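Long-range contacts in alanine racemase (PDB 4QHR), which is a two-domain member of the alanine racemase family, pairing a TIM-barrel domain that carries a modified side chain with a C-terminal domain rich in beta-strands: residues N18-L23 and V208-M213; C154-H159 and Q175-I180; I241-I246 and D265-S270; Y281-F286 and V332-G337. All blocks are in the same frame, centred on the assembly; numbering follows the deposited sequence.

How the interactions relate
Interactions 1 and 2 belong to the TIM-barrel domain, interactions 3 and 4 to the C-terminal domain. Interaction 2 is nested in the chain loop closed by interaction 1, and the two touch although their centres are 20 Å apart: Arg209 NH2 lies 2.7 Å from Met158 O, probably as a hydrogen bond. The same arginine reaches, through NE, the ring nitrogen N1 of the modified residue LLP at position 34, which ties both contacts to the LLP site. Interactions 3 and 4 follow later in the chain, their centres 21 Å apart. Between the domains, interactions 1 and 4 approach to about 10 Å at their nearest atoms, whereas interactions 2 and 3 lie 55 Å apart between centres.

Interaction 1. Residues N18-L23 and V208-M213; sequences NRVKQL and VRPGIM
Val20, on helix 10-23 of the TIM barrel, packs against Val208, Pro210 and Met213, which follow one another out of barrel strand 207-208 and into the loop beyond it. Its two methyls divide the work. CG1, anti to the backbone N (chi1 -177°), passes alongside CG2 of Val208 at 3.9 Å, the two side chains running in opposite directions. CG2 rests instead on the pyrrolidine ring, 3.8 Å from Pro210 CB, with the two side chains nearly perpendicular.

Adjacent strand 28-32 completes this apolar layer through Ile29, which touches Val20, Val208 and Pro210. The loop also serves the phosphate of the modified residue LLP at position 34, whose oxygens take hydrogen bonds from the backbone N-H groups of Gly211 and Ile212. These two phosphate-binding residues make no contact with 18-23.

The interface is held by apolar contacts alone. Met213 bends at chi3 (-70°), bringing its terminal methyl back towards the helix, one turn of which it spans: Met213 CE lies 3.7 Å from Val20 CG2 and 3.9 Å from Leu23 CD1.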
loop_
_atom_site.group_PDB
_atom_site.type_symbol
_atom_site.label_atom_id
_atom_site.label_comp_id
_atom_site.label_asym_id
_atom_site.label_seq_id
_atom_site.Cartn_x
_atom_site.Cartn_y
_atom_site.Cartn_z
ATOM N N ASN A 18 18.134 8.316 19.813
ATOM C CA ASN A 18 18.931 8.366 20.998
ATOM C C ASN A 18 19.218 6.980 21.526
ATOM O O ASN A 18 20.301 6.763 22.087
ATOM C CB ASN A 18 18.314 9.261 22.084
ATOM C CG ASN A 18 19.275 9.475 23.240
ATOM O OD1 ASN A 18 20.322 10.115 23.066
ATOM N ND2 ASN A 18 18.975 8.914 24.368
ATOM N N ARG A 19 18.284 6.039 21.359
ATOM C CA ARG A 19 18.558 4.660 21.662
ATOM C C ARG A 19 19.723 4.098 20.848
ATOM O O ARG A 19 20.590 3.380 21.386
ATOM C CB ARG A 19 17.323 3.774 21.523
ATOM C CG ARG A 19 16.193 4.090 22.508
ATOM C CD ARG A 19 16.411 3.487 23.905
ATOM N NE ARG A 19 16.421 2.026 23.790
ATOM C CZ ARG A 19 17.436 1.216 24.079
ATOM N NH1 ARG A 19 18.607 1.675 24.578
ATOM N NH2 ARG A 19 17.278 -0.102 23.927
ATOM N N VAL A 20 19.780 4.433 19.566
ATOM C CA VAL A 20 20.926 4.006 18.769
ATOM C C VAL A 20 22.232 4.478 19.373
ATOM O O VAL A 20 23.196 3.702 19.476
ATOM C CB VAL A 20 20.856 4.501 17.283
ATOM C CG1 VAL A 20 22.046 3.946 16.509
ATOM C CG2 VAL A 20 19.527 4.074 16.658
ATOM N N LYS A 21 22.265 5.758 19.711
ATOM C CA LYS A 21 23.409 6.370 20.367
ATOM C C LYS A 21 23.827 5.693 21.672
ATOM O O LYS A 21 25.023 5.582 21.972
ATOM C CB LYS A 21 23.153 7.850 20.645
ATOM C CG LYS A 21 24.368 8.509 21.230
ATOM C CD LYS A 21 24.223 10.010 21.395
ATOM C CE LYS A 21 25.455 10.515 22.134
ATOM N NZ LYS A 21 25.535 11.979 21.943
ATOM N N GLN A 22 22.854 5.269 22.455
ATOM C CA GLN A 22 23.118 4.537 23.663
ATOM C C GLN A 22 23.661 3.154 23.345
ATOM O O GLN A 22 24.539 2.655 24.043
ATOM C CB GLN A 22 21.838 4.405 24.527
ATOM C CG GLN A 22 21.317 5.711 25.085
ATOM C CD GLN A 22 19.950 5.541 25.781
ATOM O OE1 GLN A 22 19.263 4.539 25.621
ATOM N NE2 GLN A 22 19.550 6.553 26.553
ATOM N N LEU A 23 23.168 2.514 22.298
ATOM C CA LEU A 23 23.619 1.177 21.973
ATOM C C LEU A 23 24.902 1.139 21.184
ATOM O O LEU A 23 25.595 0.131 21.217
ATOM C CB LEU A 23 22.538 0.403 21.164
ATOM C CG LEU A 23 21.276 0.118 22.007
ATOM C CD1 LEU A 23 20.026 -0.137 21.167
ATOM C CD2 LEU A 23 21.522 -1.097 22.912
ATOM N N VAL A 208 27.085 2.786 12.013
ATOM C CA VAL A 208 25.934 1.900 12.100
ATOM C C VAL A 208 24.804 2.513 11.227
ATOM O O VAL A 208 24.759 3.753 10.988
ATOM C CB VAL A 208 25.516 1.690 13.575
ATOM C CG1 VAL A 208 26.648 1.008 14.332
ATOM C CG2 VAL A 208 25.060 2.969 14.254
ATOM N N ARG A 209 23.899 1.654 10.796
ATOM C CA ARG A 209 22.830 1.997 9.870
ATOM C C ARG A 209 21.468 1.545 10.381
ATOM O O ARG A 209 20.885 0.670 9.811
ATOM C CB ARG A 209 23.086 1.379 8.516
ATOM C CG ARG A 209 24.494 1.657 7.978
ATOM C CD ARG A 209 24.660 1.269 6.523
ATOM N NE ARG A 209 24.283 -0.131 6.221
ATOM C CZ ARG A 209 25.085 -1.190 6.228
ATOM N NH1 ARG A 209 26.365 -1.085 6.587
ATOM N NH2 ARG A 209 24.582 -2.393 5.914
ATOM N N PRO A 210 20.976 2.152 11.453
ATOM C CA PRO A 210 19.653 1.816 11.872
ATOM C C PRO A 210 18.548 2.239 10.900
ATOM O O PRO A 210 18.534 3.380 10.430
ATOM C CB PRO A 210 19.454 2.645 13.116
ATOM C CG PRO A 210 20.289 3.879 12.832
ATOM C CD PRO A 210 21.510 3.308 12.192
ATOM N N GLY A 211 17.615 1.341 10.665
ATOM C CA GLY A 211 16.345 1.695 10.020
ATOM C C GLY A 211 15.103 1.504 10.880
ATOM O O GLY A 211 14.637 2.444 11.556
ATOM N N ILE A 212 14.592 0.272 10.869
ATOM C CA ILE A 212 13.323 -0.005 11.515
ATOM C C ILE A 212 13.241 0.490 12.959
ATOM O O ILE A 212 12.182 0.951 13.395
ATOM C CB ILE A 212 12.931 -1.501 11.386
ATOM C CG1 ILE A 212 11.459 -1.681 11.733
ATOM C CG2 ILE A 212 13.847 -2.410 12.224
ATOM C CD1 ILE A 212 10.500 -1.009 10.769
ATOM N N MET A 213 14.327 0.384 13.726
ATOM C CA MET A 213 14.237 0.811 15.133
ATOM C C MET A 213 13.960 2.318 15.303
ATOM O O MET A 213 13.336 2.726 16.299
ATOM C CB MET A 213 15.483 0.420 15.959
ATOM C CG MET A 213 16.763 1.076 15.521
ATOM S SD MET A 213 18.223 0.406 16.342
ATOM C CE MET A 213 18.044 0.987 18.024
#

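Interaction 2. Residues C154-H159 and Q175-I180; sequences CVLAMH and QQFLHI
Leu156 and Phe177 meet inside a beta-alpha-beta unit of the TIM barrel, in which helix 168-184 covers strand 154-157 before the chain returns as strand 188-190. The helix runs nearly antiparallel to the strand, at 159° between their short axes, and the 9.9 Å separation is filled by large apolar side chains.

Phe177 is at the centre of the contact. With CG anti to its backbone N (chi1 -171°), the ring extends from the helix to the strand between Leu156 and Met158. Methyl CD2 of Leu156 lies over one face in a CH-pi contact, 4.2 Å from the ring centroid, while Leu156 CG touches ring atom CE1 at 3.6 Å. The backbone is met as well, for Leu156 O lies in the ring plane at the edge of Phe177. Farther along the helix, Ile180 turns its CG2 methyl to Leu156 CD2 at 3.8 Å, and Ile140 of helix 139-149 touches both residues, so this layer continues into the neighbouring helix.

At the other end, the Met158 side chain crosses the ring obliquely. Its CB approaches Phe177 CD1 to 3.6 Å, and the bend at chi3 brings Met158 CE to Phe177 CB. The sulfur makes an oblique Met-aromatic contact, with Met158 SD 5.0 Å from the Phe177 centroid.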
loop_
_atom_site.group_PDB
_atom_site.type_symbol
_atom_site.label_atom_id
_atom_site.label_comp_id
_atom_site.label_asym_id
_atom_site.label_seq_id
_atom_site.Cartn_x
_atom_site.Cartn_y
_atom_site.Cartn_z
ATOM N N CYS A 154 37.687 4.857 1.535
ATOM C CA CYS A 154 36.690 3.787 1.421
ATOM C C CYS A 154 35.974 3.472 2.724
ATOM O O CYS A 154 36.503 3.709 3.845
ATOM C CB CYS A 154 37.374 2.480 0.993
ATOM S SG CYS A 154 38.090 2.529 -0.624
ATOM N N VAL A 155 34.776 2.909 2.608
ATOM C CA VAL A 155 34.099 2.303 3.754
ATOM C C VAL A 155 33.724 0.897 3.350
ATOM O O VAL A 155 32.992 0.744 2.397
ATOM C CB VAL A 155 32.814 3.052 4.151
ATOM C CG1 VAL A 155 32.141 2.360 5.317
ATOM C CG2 VAL A 155 33.105 4.495 4.451
ATOM N N LEU A 156 34.213 -0.105 4.037
ATOM C CA LEU A 156 33.804 -1.485 3.821
ATOM C C LEU A 156 32.413 -1.642 4.381
ATOM O O LEU A 156 32.197 -1.448 5.602
ATOM C CB LEU A 156 34.746 -2.449 4.521
ATOM C CG LEU A 156 34.417 -3.945 4.435
ATOM C CD1 LEU A 156 34.392 -4.401 2.981
ATOM C CD2 LEU A 156 35.480 -4.720 5.213
ATOM N N ALA A 157 31.479 -2.030 3.520
ATOM C CA ALA A 157 30.070 -2.148 3.900
ATOM C C ALA A 157 29.537 -3.559 3.652
ATOM O O ALA A 157 29.730 -4.135 2.595
ATOM C CB ALA A 157 29.212 -1.141 3.147
ATOM N N MET A 158 28.880 -4.091 4.652
ATOM C CA MET A 158 28.086 -5.300 4.488
ATOM C C MET A 158 26.701 -5.153 5.135
ATOM O O MET A 158 26.494 -4.309 6.013
ATOM C CB MET A 158 28.809 -6.429 5.138
ATOM C CG MET A 158 28.320 -7.801 4.717
ATOM S SD MET A 158 29.068 -8.996 5.809
ATOM C CE MET A 158 28.454 -8.550 7.457
ATOM N N HIS A 159 25.759 -5.991 4.677
ATOM C CA HIS A 159 24.452 -6.099 5.276
ATOM C C HIS A 159 24.247 -7.579 5.647
ATOM O O HIS A 159 24.549 -8.478 4.873
ATOM C CB HIS A 159 23.393 -5.580 4.312
ATOM C CG HIS A 159 22.077 -5.243 4.964
ATOM N ND1 HIS A 159 21.970 -4.417 6.074
ATOM C CD2 HIS A 159 20.809 -5.609 4.649
ATOM C CE1 HIS A 159 20.695 -4.300 6.413
ATOM N NE2 HIS A 159 19.971 -5.012 5.565
ATOM N N GLN A 175 32.567 -13.545 9.996
ATOM C CA GLN A 175 33.947 -13.975 9.697
ATOM C C GLN A 175 34.424 -13.510 8.320
ATOM O O GLN A 175 35.579 -13.079 8.155
ATOM C CB GLN A 175 34.099 -15.516 9.866
ATOM C CG GLN A 175 34.598 -16.039 11.224
ATOM C CD GLN A 175 34.056 -15.318 12.465
ATOM O OE1 GLN A 175 34.823 -14.861 13.313
ATOM N NE2 GLN A 175 32.739 -15.228 12.585
ATOM N N GLN A 176 33.551 -13.567 7.326
ATOM C CA GLN A 176 33.891 -13.024 6.018
ATOM C C GLN A 176 34.210 -11.496 6.132
ATOM O O GLN A 176 35.239 -11.009 5.627
ATOM C CB GLN A 176 32.764 -13.324 5.040
ATOM C CG GLN A 176 33.018 -12.880 3.627
ATOM C CD GLN A 176 32.491 -13.863 2.604
ATOM O OE1 GLN A 176 31.842 -14.846 2.952
ATOM N NE2 GLN A 176 32.762 -13.598 1.330
ATOM N N PHE A 177 33.351 -10.764 6.826
ATOM C CA PHE A 177 33.542 -9.337 7.040
ATOM C C PHE A 177 34.846 -9.003 7.800
ATOM O O PHE A 177 35.562 -8.079 7.404
ATOM C CB PHE A 177 32.362 -8.747 7.812
ATOM C CG PHE A 177 32.390 -7.251 7.865
ATOM C CD1 PHE A 177 32.025 -6.521 6.761
ATOM C CD2 PHE A 177 32.802 -6.581 9.016
ATOM C CE1 PHE A 177 32.050 -5.148 6.798
ATOM C CE2 PHE A 177 32.842 -5.195 9.053
ATOM C CZ PHE A 177 32.470 -4.481 7.953
ATOM N N LEU A 178 35.146 -9.734 8.878
ATOM C CA LEU A 178 36.391 -9.500 9.660
ATOM C C LEU A 178 37.648 -9.848 8.853
ATOM O O LEU A 178 38.657 -9.161 8.948
ATOM C CB LEU A 178 36.392 -10.269 10.976
ATOM C CG LEU A 178 35.300 -9.942 11.994
ATOM C CD1 LEU A 178 35.353 -10.831 13.239
ATOM C CD2 LEU A 178 35.406 -8.476 12.382
ATOM N N HIS A 179 37.571 -10.896 8.046
ATOM C CA HIS A 179 38.677 -11.273 7.148
ATOM C C HIS A 179 38.967 -10.147 6.189
ATOM O O HIS A 179 40.128 -9.789 5.965
ATOM C CB HIS A 179 38.389 -12.600 6.379
ATOM C CG HIS A 179 39.254 -12.806 5.171
ATOM N ND1 HIS A 179 40.624 -12.913 5.242
ATOM C CD2 HIS A 179 38.938 -12.917 3.858
ATOM C CE1 HIS A 179 41.121 -13.079 4.026
ATOM N NE2 HIS A 179 40.118 -13.080 3.164
ATOM N N ILE A 180 37.916 -9.554 5.631
ATOM C CA ILE A 180 38.140 -8.528 4.646
ATOM C C ILE A 180 38.621 -7.271 5.337
ATOM O O ILE A 180 39.519 -6.628 4.842
ATOM C CB ILE A 180 36.904 -8.270 3.767
ATOM C CG1 ILE A 180 36.524 -9.534 2.978
ATOM C CG2 ILE A 180 37.209 -7.149 2.782
ATOM C CD1 ILE A 180 37.508 -9.933 1.887
#

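Interaction 3. Residues I241-I246 and D265-S270; sequences IALNHI and DIAIVS
Asp265 faces His245 across an antiparallel ladder in the C-terminal domain, where strands 234-246 and 264-269 run side by side. The pair is non-hydrogen-bonded in its backbone but linked through its side chains: His245 ND1 donates to Asp265 OD1 at 3.0 Å. The bond is fairly straight, 162° at the hydrogen, and leaves the imidazole in its own plane, yet it meets the oxygen from above the carboxylate plane; the two flat groups are 45° apart.

Ile266, paired with Asn244, takes part in two backbone bonds, giving its N-H to Asn244 O at 2.8 Å and accepting from Asn244 N. Its CG1 meets CG1 of Ile246 at 3.9 Å on the face that also carries Asn244. On the other face, Leu243 brings its CD2 methyl to 3.7 Å from Ala267 CB.

At Ile268 the ladder forms a classic beta bulge, with Ile241 and Ala242 both opposite one residue. Ile268 N bonds to Ala242 O, while Ile268 O accepts from Ile241 N at 2.7 Å. Beyond it, Ser270 CB touches Ile241 CG2, and the serine hydroxyl is bonded to Gln3 O.

The backbone bonds set the register of the two strands, and the face carrying Ala242 and Asn244 adds to the contact with the second subunit. The imidazole-carboxylate bond, in contrast, is at an exposed margin, where solvent would probably weaken its contribution.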
loop_
_atom_site.group_PDB
_atom_site.type_symbol
_atom_site.label_atom_id
_atom_site.label_comp_id
_atom_site.label_asym_id
_atom_site.label_seq_id
_atom_site.Cartn_x
_atom_site.Cartn_y
_atom_site.Cartn_z
ATOM N N ILE A 241 -18.253 4.507 11.541
ATOM C CA ILE A 241 -19.196 5.159 10.624
ATOM C C ILE A 241 -20.597 4.552 10.625
ATOM O O ILE A 241 -21.526 5.151 10.064
ATOM C CB ILE A 241 -18.622 5.219 9.189
ATOM C CG1 ILE A 241 -18.344 3.836 8.592
ATOM C CG2 ILE A 241 -17.326 6.027 9.198
ATOM C CD1 ILE A 241 -18.071 3.835 7.092
ATOM N N ALA A 242 -20.736 3.362 11.213
ATOM C CA ALA A 242 -22.027 2.684 11.340
ATOM C C ALA A 242 -22.032 1.684 12.481
ATOM O O ALA A 242 -21.010 1.066 12.776
ATOM C CB ALA A 242 -22.416 1.964 10.046
ATOM N N LEU A 243 -23.209 1.526 13.103
ATOM C CA LEU A 243 -23.408 0.554 14.152
ATOM C C LEU A 243 -24.537 -0.401 13.795
ATOM O O LEU A 243 -25.544 0.024 13.215
ATOM C CB LEU A 243 -23.726 1.273 15.459
ATOM C CG LEU A 243 -22.507 2.035 15.949
ATOM C CD1 LEU A 243 -22.914 2.983 17.047
ATOM C CD2 LEU A 243 -21.442 1.060 16.445
ATOM N N ASN A 244 -24.386 -1.667 14.162
ATOM C CA ASN A 244 -25.312 -2.678 13.708
ATOM C C ASN A 244 -25.453 -3.763 14.752
ATOM O O ASN A 244 -24.464 -4.317 15.187
ATOM C CB ASN A 244 -24.789 -3.206 12.361
ATOM C CG ASN A 244 -25.699 -4.202 11.674
ATOM O OD1 ASN A 244 -25.223 -5.094 10.945
ATOM N ND2 ASN A 244 -26.993 -4.071 11.861
ATOM N N HIS A 245 -26.680 -4.051 15.190
ATOM C CA HIS A 245 -26.895 -5.203 16.105
ATOM C C HIS A 245 -27.325 -6.384 15.237
ATOM O O HIS A 245 -28.315 -6.264 14.512
ATOM C CB HIS A 245 -27.958 -4.918 17.157
ATOM C CG HIS A 245 -28.239 -6.090 18.047
ATOM N ND1 HIS A 245 -27.397 -6.460 19.081
ATOM C CD2 HIS A 245 -29.253 -6.995 18.046
ATOM C CE1 HIS A 245 -27.886 -7.535 19.684
ATOM N NE2 HIS A 245 -29.010 -7.877 19.074
ATOM N N ILE A 246 -26.575 -7.484 15.278
ATOM C CA ILE A 246 -26.895 -8.682 14.506
ATOM C C ILE A 246 -27.253 -9.887 15.396
ATOM O O ILE A 246 -26.818 -9.976 16.554
ATOM C CB ILE A 246 -25.764 -9.068 13.504
ATOM C CG1 ILE A 246 -24.426 -9.279 14.212
ATOM C CG2 ILE A 246 -25.650 -8.002 12.429
ATOM C CD1 ILE A 246 -23.419 -10.101 13.422
ATOM N N ASP A 265 -22.975 -6.818 18.600
ATOM C CA ASP A 265 -22.898 -5.447 18.095
ATOM C C ASP A 265 -21.647 -5.343 17.217
ATOM O O ASP A 265 -20.595 -5.790 17.606
ATOM C CB ASP A 265 -22.860 -4.473 19.275
ATOM C CG ASP A 265 -24.057 -4.659 20.182
ATOM O OD1 ASP A 265 -25.158 -4.531 19.652
ATOM O OD2 ASP A 265 -23.898 -4.987 21.378
ATOM N N ILE A 266 -21.824 -4.781 16.035
ATOM C CA ILE A 266 -20.807 -4.644 15.002
ATOM C C ILE A 266 -20.656 -3.182 14.758
ATOM O O ILE A 266 -21.642 -2.473 14.745
ATOM C CB ILE A 266 -21.316 -5.253 13.677
ATOM C CG1 ILE A 266 -21.511 -6.762 13.863
ATOM C CG2 ILE A 266 -20.337 -5.006 12.540
ATOM C CD1 ILE A 266 -20.311 -7.489 14.449
ATOM N N ALA A 267 -19.430 -2.720 14.576
ATOM C CA ALA A 267 -19.241 -1.356 14.068
ATOM C C ALA A 267 -18.507 -1.421 12.713
ATOM O O ALA A 267 -17.651 -2.278 12.501
ATOM C CB ALA A 267 -18.451 -0.547 15.050
ATOM N N ILE A 268 -18.860 -0.496 11.823
ATOM C CA ILE A 268 -18.142 -0.330 10.595
ATOM C C ILE A 268 -17.181 0.846 10.772
ATOM O O ILE A 268 -17.535 1.920 11.304
ATOM C CB ILE A 268 -19.066 -0.145 9.389
ATOM C CG1 ILE A 268 -20.107 -1.266 9.321
ATOM C CG2 ILE A 268 -18.243 -0.075 8.100
ATOM C CD1 ILE A 268 -19.534 -2.678 9.280
ATOM N N VAL A 269 -15.941 0.630 10.314
ATOM C CA VAL A 269 -14.885 1.595 10.469
ATOM C C VAL A 269 -14.427 2.095 9.099
ATOM O O VAL A 269 -14.367 1.316 8.144
ATOM C CB VAL A 269 -13.686 0.943 11.177
ATOM C CG1 VAL A 269 -12.526 1.898 11.259
ATOM C CG2 VAL A 269 -14.096 0.503 12.586
ATOM N N SER A 270 -14.056 3.368 9.022
ATOM C CA SER A 270 -13.682 3.979 7.792
ATOM C C SER A 270 -12.194 3.754 7.453
ATOM O O SER A 270 -11.439 4.703 7.310
ATOM C CB SER A 270 -13.982 5.478 7.802
ATOM O OG SER A 270 -13.307 6.161 8.876
#

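Interaction 4. Residues Y281-F286 and V332-G337; sequences YVKQNF and VAEANG
Val282 and Lys283 both direct their backbone N-H groups at the carbonyl oxygen of Ala335. The first bond is short and nearly straight, Val282 N to Ala335 O at 2.7 Å with 166° at the hydrogen, and the donor approaches almost head-on to the carbonyl. The second, from Lys283 N, is weak at 3.5 Å. One oxygen in the final turn of helix 329-335 is therefore shared by two consecutive amides of the loop.

The charged interaction lies on the exposed side. The Lys283 chain reaches over to Glu334, and a bend at chi3 (-35°) carries its ammonium group round to the carboxylate, forming a salt bridge with Lys283 NZ 3.1 Å from Glu334 OE2; as a hydrogen bond it is weak.

The helix ends here in a Schellman motif. Gly337 leaves helical geometry with a positive phi of 75°, and two bonds run back into the last turn, from Gly337 N to Glu334 O and from Asn336 N to Val332 O. The CG2 methyl of Val282 lies beside this turn, 3.8 Å from Gly337 N, so the loop covers the helix terminus as well as bonding to it.

Apolar and mixed contacts fill the inner side. The Tyr281 ring packs along the last turn, CD2 at 3.9 Å from Ala335 CB and CE2 at 3.9 Å from Asn336 CB; its hydroxyl is bonded to Pro278 O, and the Asn336 amide to Ala280 O. Asn285, whose OD1 accepts from Arg327, lies across Val332, with Asn285 ND2 4.0 Å from Val332 CG1.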
loop_
_atom_site.group_PDB
_atom_site.type_symbol
_atom_site.label_atom_id
_atom_site.label_comp_id
_atom_site.label_asym_id
_atom_site.label_seq_id
_atom_site.Cartn_x
_atom_site.Cartn_y
_atom_site.Cartn_z
ATOM N N TYR A 281 -5.709 -11.967 6.356
ATOM C CA TYR A 281 -5.153 -12.340 7.639
ATOM C C TYR A 281 -5.033 -13.832 7.780
ATOM O O TYR A 281 -5.799 -14.567 7.203
ATOM C CB TYR A 281 -5.993 -11.713 8.735
ATOM C CG TYR A 281 -5.789 -10.254 8.722
ATOM C CD1 TYR A 281 -6.520 -9.455 7.863
ATOM C CD2 TYR A 281 -4.822 -9.647 9.524
ATOM C CE1 TYR A 281 -6.339 -8.068 7.817
ATOM C CE2 TYR A 281 -4.623 -8.249 9.479
ATOM C CZ TYR A 281 -5.396 -7.470 8.618
ATOM O OH TYR A 281 -5.222 -6.085 8.549
ATOM N N VAL A 282 -4.053 -14.283 8.537
ATOM C CA VAL A 282 -3.847 -15.715 8.758
ATOM C C VAL A 282 -4.166 -16.173 10.215
ATOM O O VAL A 282 -4.155 -17.373 10.524
ATOM C CB VAL A 282 -2.414 -16.139 8.370
ATOM C CG1 VAL A 282 -2.180 -15.951 6.898
ATOM C CG2 VAL A 282 -1.407 -15.377 9.156
ATOM N N LYS A 283 -4.405 -15.185 11.088
ATOM C CA LYS A 283 -4.834 -15.367 12.472
ATOM C C LYS A 283 -5.746 -14.195 12.696
ATOM O O LYS A 283 -5.738 -13.265 11.889
ATOM C CB LYS A 283 -3.655 -15.224 13.451
ATOM C CG LYS A 283 -2.306 -15.721 12.941
ATOM C CD LYS A 283 -1.216 -15.879 14.012
ATOM C CE LYS A 283 -1.252 -14.837 15.135
ATOM N NZ LYS A 283 -0.307 -15.224 16.233
ATOM N N GLN A 284 -6.456 -14.188 13.818
ATOM C CA GLN A 284 -7.376 -13.104 14.172
ATOM C C GLN A 284 -6.608 -11.770 14.437
ATOM O O GLN A 284 -5.580 -11.736 15.134
ATOM C CB GLN A 284 -8.173 -13.523 15.420
ATOM C CG GLN A 284 -9.294 -12.575 15.836
ATOM C CD GLN A 284 -10.243 -13.191 16.877
ATOM O OE1 GLN A 284 -9.829 -13.926 17.825
ATOM N NE2 GLN A 284 -11.532 -12.880 16.735
ATOM N N ASN A 285 -7.128 -10.679 13.906
ATOM C CA ASN A 285 -6.534 -9.378 14.095
ATOM C C ASN A 285 -7.475 -8.536 14.959
ATOM O O ASN A 285 -8.687 -8.825 15.040
ATOM C CB ASN A 285 -6.309 -8.716 12.720
ATOM C CG ASN A 285 -5.493 -7.457 12.832
ATOM O OD1 ASN A 285 -4.590 -7.385 13.660
ATOM N ND2 ASN A 285 -5.884 -6.406 12.086
ATOM N N PHE A 286 -6.915 -7.516 15.598
ATOM C CA PHE A 286 -7.628 -6.649 16.502
ATOM C C PHE A 286 -7.333 -5.196 16.163
ATOM O O PHE A 286 -6.282 -4.891 15.594
ATOM C CB PHE A 286 -7.207 -6.950 17.954
ATOM C CG PHE A 286 -7.545 -8.358 18.394
ATOM C CD1 PHE A 286 -6.671 -9.368 18.142
ATOM C CD2 PHE A 286 -8.753 -8.649 19.028
ATOM C CE1 PHE A 286 -6.983 -10.695 18.492
ATOM C CE2 PHE A 286 -9.063 -9.956 19.398
ATOM C CZ PHE A 286 -8.162 -10.983 19.110
ATOM N N VAL A 332 -0.076 -6.587 14.277
ATOM C CA VAL A 332 -0.911 -6.547 13.062
ATOM C C VAL A 332 -0.201 -7.266 11.918
ATOM O O VAL A 332 -0.802 -8.115 11.215
ATOM C CB VAL A 332 -1.264 -5.103 12.607
ATOM C CG1 VAL A 332 -2.137 -5.162 11.405
ATOM C CG2 VAL A 332 -1.961 -4.353 13.706
ATOM N N ALA A 333 1.085 -6.953 11.723
ATOM C CA ALA A 333 1.861 -7.694 10.716
ATOM C C ALA A 333 1.816 -9.227 10.854
ATOM O O ALA A 333 1.604 -9.955 9.881
ATOM C CB ALA A 333 3.301 -7.220 10.699
ATOM N N GLU A 334 2.039 -9.686 12.054
ATOM C CA GLU A 334 2.067 -11.120 12.310
ATOM C C GLU A 334 0.712 -11.747 11.975
ATOM O O GLU A 334 0.666 -12.767 11.308
ATOM C CB GLU A 334 2.470 -11.413 13.766
ATOM C CG GLU A 334 2.486 -12.907 14.062
ATOM C CD GLU A 334 2.346 -13.269 15.540
ATOM O OE1 GLU A 334 1.857 -12.460 16.358
ATOM O OE2 GLU A 334 2.691 -14.418 15.882
ATOM N N ALA A 335 -0.395 -11.094 12.343
ATOM C CA ALA A 335 -1.714 -11.588 11.934
ATOM C C ALA A 335 -1.940 -11.581 10.440
ATOM O O ALA A 335 -2.720 -12.363 9.919
ATOM C CB ALA A 335 -2.817 -10.811 12.634
ATOM N N ASN A 336 -1.239 -10.681 9.753
ATOM C CA ASN A 336 -1.308 -10.532 8.281
ATOM C C ASN A 336 -0.314 -11.414 7.570
ATOM O O ASN A 336 -0.271 -11.374 6.345
ATOM C CB ASN A 336 -1.066 -9.001 7.966
ATOM C CG ASN A 336 -1.129 -8.601 6.483
ATOM O OD1 ASN A 336 -0.342 -7.736 6.071
ATOM N ND2 ASN A 336 -2.054 -9.150 5.696
ATOM N N GLY A 337 0.494 -12.193 8.303
ATOM C CA GLY A 337 1.495 -13.114 7.710
ATOM C C GLY A 337 2.727 -12.390 7.156
ATOM O O GLY A 337 3.409 -12.913 6.308
#